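Local coordinates for protein Sqt1 (Chaetomium thermophilum, PDB 4ZOY) that probably acts as a dedicated chaperone in ribosome biogenesis, capturing a newly made ribosomal protein on its WD40 beta-propeller while that protein is still being synthesised, at residues Ala20-Leu26 against Leu95-Arg101; Gly160-Val166 against His189-Cys193; Val276-Arg280 against Gln316-Ile320; Gln327-Ser333 against Ala345-Ser351; Trp445-Arg449 against Asp475-Phe481. One frame throughout, in Å; residues are numbered along the deposited sequence.

Contact 1 (Ala20-Leu26 against Leu95-Arg101)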
# COMPACT_ATOMS: atom_id res chain seq x y z
N ALA A 20 10.25 2.53 -0.86
CA ALA A 20 9.42 1.81 0.10
C ALA A 20 9.48 2.39 1.49
O ALA A 20 10.51 2.96 1.90
CB ALA A 20 9.84 0.34 0.13
N ILE A 21 8.38 2.24 2.23
CA ILE A 21 8.33 2.70 3.60
C ILE A 21 7.35 1.83 4.39
O ILE A 21 6.31 1.41 3.87
CB ILE A 21 7.93 4.19 3.68
CG1 ILE A 21 7.86 4.68 5.13
CG2 ILE A 21 6.62 4.47 2.93
CD1 ILE A 21 7.81 6.23 5.26
N ALA A 22 7.72 1.53 5.63
CA ALA A 22 6.85 0.79 6.53
C ALA A 22 6.87 1.43 7.90
O ALA A 22 7.87 2.05 8.29
CB ALA A 22 7.26 -0.66 6.60
N GLN A 23 5.78 1.27 8.64
CA GLN A 23 5.61 1.88 9.94
C GLN A 23 5.25 0.80 10.94
O GLN A 23 4.47 -0.11 10.63
CB GLN A 23 4.52 2.95 9.88
CG GLN A 23 4.32 3.73 11.16
CD GLN A 23 3.44 4.93 10.92
OE1 GLN A 23 2.46 4.84 10.18
NE2 GLN A 23 3.81 6.07 11.49
N HIS A 24 5.83 0.86 12.13
CA HIS A 24 5.53 -0.12 13.17
C HIS A 24 4.07 0.03 13.61
O HIS A 24 3.59 1.15 13.81
CB HIS A 24 6.48 0.08 14.35
CG HIS A 24 6.49 -1.06 15.32
ND1 HIS A 24 5.44 -1.32 16.18
CD2 HIS A 24 7.43 -2.00 15.59
CE1 HIS A 24 5.72 -2.38 16.92
NE2 HIS A 24 6.93 -2.80 16.59
N PRO A 25 3.33 -1.09 13.73
CA PRO A 25 1.89 -0.96 14.00
C PRO A 25 1.55 -0.47 15.41
O PRO A 25 0.44 0.02 15.61
CB PRO A 25 1.36 -2.39 13.79
CG PRO A 25 2.53 -3.27 14.01
CD PRO A 25 3.71 -2.48 13.46
N LEU A 26 2.48 -0.60 16.34
CA LEU A 26 2.24 -0.15 17.71
C LEU A 26 2.93 1.18 18.02
O LEU A 26 2.46 1.96 18.84
CB LEU A 26 2.72 -1.19 18.72
CG LEU A 26 2.15 -2.60 18.59
CD1 LEU A 26 2.70 -3.48 19.70
CD2 LEU A 26 0.63 -2.58 18.60
N LEU A 95 8.76 -2.96 1.97
CA LEU A 95 9.05 -3.08 3.40
C LEU A 95 7.77 -3.31 4.15
O LEU A 95 6.74 -2.71 3.83
CB LEU A 95 9.69 -1.82 3.96
CG LEU A 95 11.14 -1.58 3.56
CD1 LEU A 95 11.45 -0.10 3.81
CD2 LEU A 95 12.07 -2.47 4.37
N THR A 96 7.83 -4.15 5.18
CA THR A 96 6.70 -4.21 6.09
C THR A 96 7.12 -4.64 7.49
O THR A 96 8.04 -5.44 7.67
CB THR A 96 5.61 -5.15 5.55
OG1 THR A 96 4.40 -4.97 6.31
CG2 THR A 96 6.05 -6.57 5.64
N PHE A 97 6.48 -4.04 8.49
CA PHE A 97 6.46 -4.59 9.83
C PHE A 97 5.30 -5.56 9.88
O PHE A 97 4.24 -5.28 9.33
CB PHE A 97 6.29 -3.50 10.90
CG PHE A 97 7.51 -2.65 11.11
CD1 PHE A 97 8.50 -3.05 11.98
CD2 PHE A 97 7.65 -1.44 10.45
CE1 PHE A 97 9.63 -2.26 12.19
CE2 PHE A 97 8.78 -0.64 10.65
CZ PHE A 97 9.76 -1.06 11.52
N THR A 98 5.46 -6.69 10.55
CA THR A 98 4.36 -7.64 10.60
C THR A 98 3.26 -7.21 11.56
O THR A 98 3.47 -6.42 12.47
CB THR A 98 4.85 -9.05 10.99
OG1 THR A 98 5.62 -8.98 12.20
CG2 THR A 98 5.68 -9.64 9.87
N LEU A 99 2.06 -7.72 11.30
CA LEU A 99 0.92 -7.59 12.20
C LEU A 99 0.88 -8.82 13.10
O LEU A 99 1.33 -9.89 12.69
CB LEU A 99 -0.38 -7.44 11.40
CG LEU A 99 -0.50 -6.17 10.57
CD1 LEU A 99 -1.72 -6.25 9.66
CD2 LEU A 99 -0.58 -4.93 11.48
N PRO A 100 0.35 -8.69 14.32
CA PRO A 100 -0.28 -7.49 14.89
C PRO A 100 0.63 -6.51 15.61
O PRO A 100 0.18 -5.39 15.87
CB PRO A 100 -1.27 -8.10 15.90
CG PRO A 100 -0.56 -9.31 16.39
CD PRO A 100 0.11 -9.88 15.16
N ARG A 101 1.85 -6.90 15.94
CA ARG A 101 2.65 -6.12 16.89
C ARG A 101 4.06 -5.81 16.42
O ARG A 101 4.90 -5.38 17.21
CB ARG A 101 2.71 -6.85 18.25
CG ARG A 101 1.33 -7.04 18.92
CD ARG A 101 1.45 -7.61 20.33
NE ARG A 101 1.47 -6.58 21.37
CZ ARG A 101 2.57 -6.15 21.98
NH1 ARG A 101 3.75 -6.66 21.66
NH2 ARG A 101 2.49 -5.20 22.90
O HOH W 1 4.31 -0.32 4.43
O HOH W 2 4.22 -2.29 7.96
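His24, which packs against Phe97 across the seam between two propeller blades, has its ND1 gripped by two backbone amides: that of Leu26, at 3.1 Å from ND1 and close to the ring plane, and that of Tyr27. The ring reaches these donors because CG stands anti to the backbone N (chi1 -166°), folding the imidazole back over the turn that follows. With ND1 occupied as an acceptor, a neutral ring would probably keep its proton on NE2. On the Phe97 side, CB of His24 sits 4.2 Å from the Phe97 ring centroid and almost on the ring normal, a CH-pi contact, with the ring planes inclined at 52°. Phe97 also receives Ala22, whose CB lies 3.9 Å from CD2. Replacing His24 by a leucine would remove the acceptor and is likely to leave the amides of Leu26 and Tyr27 without their mate and the turn less firmly set.

CD1 of Leu26 rests 3.5 Å above the centre of the Arg101 guanidinium, and Pro25 packs its CD on CB of Phe97. Strands 20-23 and 95-97 run parallel, 5.4 Å apart at closest approach. Instead of pairing directly they share waters: one gives a proton to O of Ile21 at 2.7 Å and reaches O of Leu95 weakly, and another accepts from N of Phe97 at 2.9 Å and reaches O of Gln23 weakly. The chemistry implies a seam joined by apolar packing and water, the firm polar bonds being made within each blade or to residues beyond the two segments.

Contact 2 (Gly160-Val166 against His189-Cys193)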
# COMPACT_ATOMS: atom_id res chain seq x y z
N GLY A 160 3.92 -10.36 -3.96
CA GLY A 160 3.71 -10.68 -5.35
C GLY A 160 4.97 -10.36 -6.12
O GLY A 160 5.70 -9.45 -5.73
N ALA A 161 5.23 -11.10 -7.19
CA ALA A 161 6.50 -11.00 -7.91
C ALA A 161 6.36 -10.76 -9.40
O ALA A 161 5.27 -10.83 -9.96
CB ALA A 161 7.33 -12.26 -7.66
N SER A 162 7.49 -10.48 -10.06
CA SER A 162 7.49 -10.15 -11.48
C SER A 162 7.12 -11.33 -12.37
O SER A 162 6.69 -11.14 -13.52
CB SER A 162 8.86 -9.60 -11.90
OG SER A 162 9.89 -10.57 -11.74
N ASP A 163 7.26 -12.55 -11.85
CA ASP A 163 6.85 -13.75 -12.60
C ASP A 163 5.37 -14.07 -12.41
O ASP A 163 4.89 -15.10 -12.90
CB ASP A 163 7.73 -14.95 -12.23
CG ASP A 163 7.58 -15.38 -10.77
OD1 ASP A 163 6.85 -14.73 -10.00
OD2 ASP A 163 8.24 -16.37 -10.39
N GLY A 164 4.66 -13.20 -11.71
CA GLY A 164 3.23 -13.38 -11.52
C GLY A 164 2.90 -14.17 -10.28
O GLY A 164 1.74 -14.29 -9.92
N SER A 165 3.92 -14.71 -9.62
CA SER A 165 3.66 -15.57 -8.47
C SER A 165 3.31 -14.76 -7.22
O SER A 165 3.69 -13.60 -7.08
CB SER A 165 4.85 -16.51 -8.20
OG SER A 165 5.96 -15.83 -7.64
N VAL A 166 2.56 -15.41 -6.34
CA VAL A 166 2.16 -14.82 -5.08
C VAL A 166 2.52 -15.82 -3.99
O VAL A 166 2.13 -16.98 -4.06
CB VAL A 166 0.66 -14.50 -5.06
CG1 VAL A 166 0.22 -14.08 -3.67
CG2 VAL A 166 0.35 -13.43 -6.10
N HIS A 189 -1.30 -15.93 -12.05
CA HIS A 189 -1.02 -14.82 -12.97
C HIS A 189 0.05 -15.25 -13.97
O HIS A 189 0.95 -16.01 -13.61
CB HIS A 189 -0.52 -13.58 -12.24
CG HIS A 189 -1.48 -12.99 -11.25
ND1 HIS A 189 -2.76 -12.59 -11.58
CD2 HIS A 189 -1.32 -12.67 -9.95
CE1 HIS A 189 -3.35 -12.07 -10.52
NE2 HIS A 189 -2.49 -12.11 -9.51
N THR A 190 -0.03 -14.75 -15.20
CA THR A 190 0.95 -15.09 -16.24
C THR A 190 1.85 -13.91 -16.61
O THR A 190 2.72 -14.04 -17.47
CB THR A 190 0.26 -15.61 -17.53
OG1 THR A 190 -0.35 -14.52 -18.23
CG2 THR A 190 -0.78 -16.66 -17.21
N GLY A 191 1.62 -12.77 -15.97
CA GLY A 191 2.49 -11.61 -16.11
C GLY A 191 2.73 -11.05 -14.72
O GLY A 191 2.17 -11.55 -13.75
N PRO A 192 3.56 -9.99 -14.61
CA PRO A 192 3.90 -9.40 -13.31
C PRO A 192 2.68 -9.18 -12.41
O PRO A 192 1.65 -8.69 -12.86
CB PRO A 192 4.53 -8.07 -13.69
CG PRO A 192 5.16 -8.35 -15.03
CD PRO A 192 4.24 -9.30 -15.73
N CYS A 193 2.81 -9.59 -11.16
CA CYS A 193 1.78 -9.35 -10.17
C CYS A 193 2.02 -7.97 -9.56
O CYS A 193 3.02 -7.74 -8.87
CB CYS A 193 1.80 -10.43 -9.09
SG CYS A 193 0.55 -10.15 -7.80
O HOH W 3 3.06 -17.12 -12.08
O HOH W 4 -0.48 -15.95 -9.11
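The tight half of the contact presses Gly164 against the 189-193 loop so closely that its CA lies 3.1 Å from O of Gly191, and a CB there would collide with O of both His189 and Gly191. Next to it, O of Ala161 accepts from two amides that arrive on opposite faces of its plane: Gly164 N, closing the type I turn 161-164, and Cys193 N, at 3.0 Å from that oxygen and nearly straight (167°). CA of Pro192 adds a CA-H...O contact to O of Ser162 at 3.3 Å. SG of Cys193, anti to its backbone N (chi1 179°), reaches inward to CG2 of Val166 at 3.7 Å, and the edge of the His189 ring meets O of Gly164.

The other half is looser and wetter. One water donates to O of both Asp163 and His189, each at 2.8 Å from the water oxygen; a second joins O of Gly164 to N of His189. Asp163 turns away from the loop, its OD1 taking N of Ser165, which makes an Asx turn, and also OG of Ser165. His189 is fixed from the next blade: NE2 bonds Thr207, the histidine-to-hydroxyl link familiar from WD repeats, and ND1 bonds Ser213. A turn of one blade is thus bonded directly to the linker entering the next where the backbones touch, and through water where they part.

Contact 3 (Val276-Arg280 against Gln316-Ile320)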
# COMPACT_ATOMS: atom_id res chain seq x y z
N VAL A 276 -15.97 -6.37 -7.94
CA VAL A 276 -16.28 -7.80 -8.01
C VAL A 276 -16.72 -8.31 -6.65
O VAL A 276 -16.12 -7.96 -5.63
CB VAL A 276 -15.07 -8.61 -8.51
CG1 VAL A 276 -15.39 -10.10 -8.55
CG2 VAL A 276 -14.65 -8.14 -9.90
N GLY A 277 -17.76 -9.12 -6.62
CA GLY A 277 -18.23 -9.67 -5.35
C GLY A 277 -17.33 -10.78 -4.80
O GLY A 277 -16.74 -11.56 -5.54
N LEU A 278 -17.26 -10.82 -3.47
CA LEU A 278 -16.52 -11.86 -2.75
C LEU A 278 -17.47 -12.65 -1.87
O LEU A 278 -18.48 -12.11 -1.42
CB LEU A 278 -15.44 -11.24 -1.87
CG LEU A 278 -14.34 -10.44 -2.57
CD1 LEU A 278 -13.44 -9.86 -1.48
CD2 LEU A 278 -13.57 -11.31 -3.56
N PRO A 279 -17.13 -13.91 -1.59
CA PRO A 279 -17.92 -14.64 -0.59
C PRO A 279 -17.59 -14.16 0.82
O PRO A 279 -16.45 -13.78 1.07
CB PRO A 279 -17.48 -16.09 -0.80
CG PRO A 279 -16.04 -15.96 -1.19
CD PRO A 279 -16.00 -14.72 -2.09
N ARG A 280 -18.56 -14.17 1.72
CA ARG A 280 -18.30 -13.79 3.10
C ARG A 280 -17.91 -15.04 3.90
O ARG A 280 -18.59 -16.06 3.82
CB ARG A 280 -19.52 -13.10 3.71
CG ARG A 280 -19.18 -11.87 4.54
CD ARG A 280 -18.82 -10.68 3.66
NE ARG A 280 -19.73 -10.52 2.53
CZ ARG A 280 -20.96 -10.01 2.61
NH1 ARG A 280 -21.43 -9.59 3.77
NH2 ARG A 280 -21.71 -9.90 1.51
N GLN A 316 -23.22 -14.68 -5.73
CA GLN A 316 -22.69 -13.39 -5.32
C GLN A 316 -21.22 -13.23 -5.70
O GLN A 316 -20.80 -12.17 -6.18
CB GLN A 316 -22.85 -13.20 -3.81
CG GLN A 316 -23.86 -12.12 -3.41
CD GLN A 316 -23.78 -11.75 -1.94
OE1 GLN A 316 -22.82 -12.10 -1.25
NE2 GLN A 316 -24.79 -11.04 -1.45
N ALA A 317 -20.45 -14.29 -5.50
CA ALA A 317 -19.00 -14.23 -5.71
C ALA A 317 -18.60 -14.28 -7.18
O ALA A 317 -19.10 -15.10 -7.95
CB ALA A 317 -18.33 -15.37 -4.96
N GLY A 318 -17.69 -13.40 -7.55
CA GLY A 318 -17.08 -13.45 -8.86
C GLY A 318 -17.85 -12.72 -9.95
O GLY A 318 -17.45 -12.73 -11.11
N THR A 319 -18.96 -12.10 -9.59
CA THR A 319 -19.70 -11.33 -10.58
C THR A 319 -19.26 -9.88 -10.54
O THR A 319 -18.83 -9.36 -9.49
CB THR A 319 -21.22 -11.43 -10.39
OG1 THR A 319 -21.60 -10.75 -9.20
CG2 THR A 319 -21.66 -12.89 -10.31
N ILE A 320 -19.37 -9.22 -11.68
CA ILE A 320 -19.04 -7.81 -11.79
C ILE A 320 -20.24 -6.99 -11.35
O ILE A 320 -21.29 -7.02 -12.00
CB ILE A 320 -18.66 -7.43 -13.22
CG1 ILE A 320 -17.63 -8.41 -13.80
CG2 ILE A 320 -18.17 -5.99 -13.26
CD1 ILE A 320 -16.33 -8.46 -13.05
O HOH W 5 -20.66 -10.85 -0.89
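Gly277 spends both of its backbone polar atoms on the 316-320 segment. Its N donates to O of Thr319 at 3.1 Å, in the carbonyl plane, and its O accepts from N of Gly318 at 2.9 Å, the donor standing 39° out of the plane of that carbonyl. The same two acceptors take weaker company: CA of Val276 leans on O of Thr319 and CA of Ala317 on O of Gly277, each as a CA-H...O contact. The partner is a type II turn, 316-319, whose third residue, Gly318, has a positive phi that a side chain would hardly tolerate. Within the turn, OG1 of Thr319 gives a weak bond to O of Gln316. A CB on Gly277 would run into that same oxygen.

At the start of the turn polar groups are held by water. A single water donates to O of Leu278, 2.6 Å away, and to OE1 of Gln316, and accepts from NH2 of Arg280 at 2.8 Å, lying in the plane of the guanidinium at its edge. The planes of the guanidinium and the Gln316 amide are nearly parallel (8°), yet NH2 of Arg280 and OE1 of Gln316 stay 3.7 Å apart, so the water does the joining.

CG2 of Val276 touches CD1 of Ile320 at 3.6 Å, side chains of an antiparallel non-hydrogen-bonded pair, and CD of Pro279 meets CB of Ala317. The implication is a division of labour: at the outer edge of the blade, backbone bonds fix where strand 320-324 begins, while the charged arginine end is held through water.

Contact 4 (Gln327-Ser333 against Ala345-Ser351)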
# COMPACT_ATOMS: atom_id res chain seq x y z
N GLN A 327 -11.83 8.41 -14.98
CA GLN A 327 -10.50 8.95 -15.19
C GLN A 327 -9.91 8.45 -16.50
O GLN A 327 -10.51 7.61 -17.17
CB GLN A 327 -9.63 8.59 -13.98
CG GLN A 327 -10.19 9.20 -12.72
CD GLN A 327 -9.81 8.43 -11.48
OE1 GLN A 327 -10.32 7.34 -11.23
NE2 GLN A 327 -8.91 9.00 -10.67
N SER A 328 -8.73 8.96 -16.87
CA SER A 328 -8.26 8.76 -18.25
C SER A 328 -6.99 7.93 -18.37
O SER A 328 -6.56 7.62 -19.48
CB SER A 328 -8.04 10.12 -18.92
OG SER A 328 -6.93 10.81 -18.36
N ASP A 329 -6.37 7.58 -17.25
CA ASP A 329 -5.12 6.84 -17.29
C ASP A 329 -5.08 5.90 -16.09
O ASP A 329 -5.99 5.92 -15.26
CB ASP A 329 -3.93 7.82 -17.29
CG ASP A 329 -2.67 7.26 -17.95
OD1 ASP A 329 -2.51 6.02 -18.06
OD2 ASP A 329 -1.81 8.07 -18.34
N ASN A 330 -4.02 5.09 -16.02
CA ASN A 330 -3.88 4.02 -15.03
C ASN A 330 -4.38 4.39 -13.64
O ASN A 330 -4.04 5.44 -13.09
CB ASN A 330 -2.41 3.61 -14.91
CG ASN A 330 -1.87 2.97 -16.18
OD1 ASN A 330 -2.56 2.86 -17.19
ND2 ASN A 330 -0.61 2.54 -16.12
N ILE A 331 -5.20 3.51 -13.07
CA ILE A 331 -5.57 3.65 -11.67
C ILE A 331 -4.47 3.00 -10.84
O ILE A 331 -4.35 1.78 -10.78
CB ILE A 331 -6.92 3.01 -11.37
CG1 ILE A 331 -8.03 3.63 -12.24
CG2 ILE A 331 -7.23 3.14 -9.87
CD1 ILE A 331 -8.11 5.15 -12.17
N GLU A 332 -3.65 3.84 -10.21
CA GLU A 332 -2.48 3.33 -9.52
C GLU A 332 -2.73 3.10 -8.04
O GLU A 332 -1.92 2.44 -7.37
CB GLU A 332 -1.30 4.29 -9.70
CG GLU A 332 -0.73 4.29 -11.12
CD GLU A 332 -0.03 2.98 -11.49
OE1 GLU A 332 0.18 2.13 -10.61
OE2 GLU A 332 0.33 2.82 -12.69
N SER A 333 -3.84 3.62 -7.52
CA SER A 333 -4.12 3.48 -6.10
C SER A 333 -5.63 3.51 -5.85
O SER A 333 -6.33 4.36 -6.39
CB SER A 333 -3.40 4.59 -5.31
OG SER A 333 -3.65 4.44 -3.93
N ALA A 345 -10.06 6.63 -5.84
CA ALA A 345 -9.16 6.11 -6.86
C ALA A 345 -8.21 7.20 -7.34
O ALA A 345 -8.65 8.28 -7.71
CB ALA A 345 -9.96 5.56 -8.03
N GLY A 346 -6.91 6.91 -7.32
CA GLY A 346 -5.91 7.87 -7.80
C GLY A 346 -5.37 7.42 -9.13
O GLY A 346 -5.05 6.25 -9.32
N SER A 347 -5.24 8.36 -10.07
CA SER A 347 -4.87 8.05 -11.43
C SER A 347 -3.53 8.65 -11.84
O SER A 347 -3.13 9.70 -11.31
CB SER A 347 -5.96 8.54 -12.39
OG SER A 347 -5.60 8.35 -13.75
N THR A 348 -2.88 8.00 -12.80
CA THR A 348 -1.71 8.55 -13.46
C THR A 348 -1.98 9.93 -14.07
O THR A 348 -1.05 10.73 -14.25
CB THR A 348 -1.22 7.56 -14.52
OG1 THR A 348 -0.87 6.33 -13.87
CG2 THR A 348 -0.00 8.07 -15.29
N ASP A 349 -3.24 10.23 -14.38
CA ASP A 349 -3.57 11.51 -15.00
C ASP A 349 -3.65 12.68 -14.02
O ASP A 349 -3.97 13.80 -14.41
CB ASP A 349 -4.86 11.41 -15.82
CG ASP A 349 -6.12 11.25 -14.97
OD1 ASP A 349 -6.10 11.42 -13.74
OD2 ASP A 349 -7.17 10.98 -15.59
N GLY A 350 -3.36 12.42 -12.74
CA GLY A 350 -3.34 13.48 -11.74
C GLY A 350 -4.61 13.68 -10.94
O GLY A 350 -4.65 14.51 -10.02
N SER A 351 -5.66 12.92 -11.27
CA SER A 351 -6.95 13.11 -10.61
C SER A 351 -7.23 12.05 -9.55
O SER A 351 -6.65 10.96 -9.57
CB SER A 351 -8.09 13.08 -11.63
OG SER A 351 -8.26 11.78 -12.17
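The beta hairpin formed by strands 331-336 and 342-347, the two inner strands of one WD40 blade, meets here the linker that leads into it. A classic beta bulge marks the hairpin: Glu332 and Ser333 both face Gly346, whose O takes the N of Glu332 at 2.9 Å and that of Ser333 weakly. Asp349, in the turn after the second strand, carries the linker. With CG between the backbone N and the carbonyl carbon (chi1 70°), its OD2 receives N of Ser328 at 2.9 Å and OG of Ser328 at 2.8 Å, the hydroxyl meeting OD2 on its anti lone pair. Its OD1 takes N and OG of Ser351, the latter on the syn lone pair, so four bonds hold the carboxylate. With alanine at this place the amides of Ser328 and Ser351 are likely to lose their acceptor, and the Ser351 hydroxyl to be less firmly held.

Gln327 reaches under the turn, its NE2 donating to O of Ala345 at 3.1 Å from above that carbonyl and to OG of Ser351 at 3.2 Å in the amide plane. OG of Ser347 donates to O of Asp329 while accepting from N of Asp349, an ST turn, and N of Thr348 binds O of Asn330 at 2.8 Å. An aspartate in the turn between second and third strands, tying down the linker to the innermost strand, is a recurrent feature of WD repeats.

Contact 5 (Trp445-Arg449 against Asp475-Phe481)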
# COMPACT_ATOMS: atom_id res chain seq x y z
N TRP A 445 1.33 19.70 1.84
CA TRP A 445 2.67 19.66 2.40
C TRP A 445 3.68 19.61 1.28
O TRP A 445 3.71 18.65 0.50
CB TRP A 445 2.86 18.46 3.31
CG TRP A 445 2.02 18.47 4.56
CD1 TRP A 445 2.34 19.07 5.75
CD2 TRP A 445 0.77 17.80 4.76
NE1 TRP A 445 1.35 18.82 6.67
CE2 TRP A 445 0.38 18.05 6.09
CE3 TRP A 445 -0.05 17.01 3.95
CZ2 TRP A 445 -0.80 17.54 6.63
CZ3 TRP A 445 -1.25 16.51 4.49
CH2 TRP A 445 -1.60 16.79 5.82
N LYS A 446 4.54 20.62 1.24
CA LYS A 446 5.54 20.74 0.18
C LYS A 446 6.94 20.52 0.74
O LYS A 446 7.15 20.64 1.94
CB LYS A 446 5.43 22.11 -0.49
CG LYS A 446 4.08 22.37 -1.12
CD LYS A 446 4.01 23.76 -1.75
CE LYS A 446 2.67 23.98 -2.44
NZ LYS A 446 2.57 25.34 -3.02
N GLY A 447 7.88 20.16 -0.12
CA GLY A 447 9.25 19.94 0.32
C GLY A 447 10.02 19.04 -0.61
O GLY A 447 11.24 19.19 -0.76
N HIS A 448 9.34 18.06 -1.20
CA HIS A 448 9.98 17.23 -2.20
C HIS A 448 10.12 18.01 -3.49
O HIS A 448 9.35 18.93 -3.75
CB HIS A 448 9.19 15.94 -2.47
CG HIS A 448 9.33 14.91 -1.39
ND1 HIS A 448 10.40 14.05 -1.31
CD2 HIS A 448 8.51 14.59 -0.36
CE1 HIS A 448 10.25 13.26 -0.26
NE2 HIS A 448 9.10 13.56 0.32
N ARG A 449 11.09 17.62 -4.31
CA ARG A 449 11.12 18.11 -5.67
C ARG A 449 9.98 17.47 -6.45
O ARG A 449 9.53 16.36 -6.13
CB ARG A 449 12.47 17.80 -6.34
CG ARG A 449 13.59 18.75 -5.91
CD ARG A 449 14.91 17.98 -5.64
NE ARG A 449 15.38 17.33 -6.84
CZ ARG A 449 16.30 16.36 -6.91
NH1 ARG A 449 16.92 15.86 -5.84
NH2 ARG A 449 16.59 15.90 -8.10
N ASP A 475 13.50 11.74 -5.24
CA ASP A 475 14.63 12.65 -5.07
C ASP A 475 15.56 12.23 -3.93
O ASP A 475 16.39 13.02 -3.48
CB ASP A 475 14.12 14.09 -4.83
CG ASP A 475 13.06 14.19 -3.74
OD1 ASP A 475 12.63 13.16 -3.17
OD2 ASP A 475 12.65 15.33 -3.44
N ALA A 476 15.41 10.99 -3.45
CA ALA A 476 16.31 10.36 -2.47
C ALA A 476 16.22 10.96 -1.09
O ALA A 476 17.15 10.84 -0.29
CB ALA A 476 17.78 10.40 -2.97
N VAL A 477 15.08 11.59 -0.79
CA VAL A 477 14.88 12.20 0.52
C VAL A 477 13.64 11.62 1.18
O VAL A 477 12.70 11.19 0.51
CB VAL A 477 14.74 13.74 0.41
CG1 VAL A 477 14.94 14.39 1.78
CG2 VAL A 477 15.75 14.30 -0.58
N VAL A 478 13.70 11.59 2.51
CA VAL A 478 12.60 11.20 3.40
C VAL A 478 12.22 12.43 4.20
O VAL A 478 13.10 13.04 4.83
CB VAL A 478 13.03 10.07 4.34
CG1 VAL A 478 11.94 9.73 5.35
CG2 VAL A 478 13.46 8.82 3.54
N LEU A 479 10.95 12.82 4.18
CA LEU A 479 10.50 14.01 4.90
C LEU A 479 9.47 13.67 5.97
O LEU A 479 8.77 12.66 5.87
CB LEU A 479 9.92 15.06 3.95
CG LEU A 479 10.87 15.65 2.90
CD1 LEU A 479 10.19 16.71 2.07
CD2 LEU A 479 12.11 16.23 3.61
N VAL A 480 9.40 14.51 7.00
CA VAL A 480 8.40 14.37 8.06
C VAL A 480 7.54 15.61 8.08
O VAL A 480 8.06 16.73 8.12
CB VAL A 480 9.04 14.17 9.44
CG1 VAL A 480 7.95 14.00 10.50
CG2 VAL A 480 9.97 12.96 9.44
N PHE A 481 6.22 15.42 8.05
CA PHE A 481 5.26 16.51 8.07
C PHE A 481 4.32 16.35 9.26
O PHE A 481 4.10 15.23 9.73
CB PHE A 481 4.44 16.55 6.78
CG PHE A 481 5.24 16.79 5.53
CD1 PHE A 481 5.81 18.03 5.29
CD2 PHE A 481 5.38 15.80 4.57
CE1 PHE A 481 6.52 18.27 4.12
CE2 PHE A 481 6.09 16.03 3.40
CZ PHE A 481 6.67 17.27 3.17
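Residues 445-449 and 475-481 run nearly antiparallel, 168° apart end to end, yet their backbones do not pair, CA of Trp445 and CA of Phe481 lying 7.0 Å apart, and side chains span the interval. ND1 of His448 donates to OD1 of Asp475 at 3.0 Å, in the imidazole plane and on the syn lone pair. OD2 of the same carboxylate takes N of Arg449 at 2.9 Å, met on the anti side and 32° out of plane. Over one face of the imidazole sits CD1 of Leu479, 3.8 Å from the ring centroid, while Val477 O lies at the ring edge. The other ring nitrogen, NE2, bonds to Thr471. This linkage of histidine, aspartate and hydroxyl is characteristic of WD repeats, and here it fixes the linker into the blade that the N-terminal strand 9-11 completes. Farther along, Trp445 and Phe481 slide past each other: CB of Trp445 stands over the centre of the Phe481 ring, 3.6 Å from the centroid, and CB of Phe481 lies over the five-membered ring of Trp445. Gly447 lies against CD1 of Leu479, where a CB would clash.

How the contacts relate
Followed from the N terminus, the five contacts come strictly in series; none nests within or crosses another. Contact 1 closes the long excursion from strand 18-23 to strand 92-97, joining the innermost strands of successive blades. Contact 2 joins a turn of one blade to the linker of the next. Contact 3 stays within a blade, bringing together the ends of a loop whose residues 282-315 are not modelled, and contact 4 braces the following hairpin against its own linker. Contact 5 fixes the linker into the last blade, the sheet that strand 9-11 completes. Eight four-stranded sheets form the ring, with contacts 3 and 5 on opposite sides, their centres about 40 Å apart.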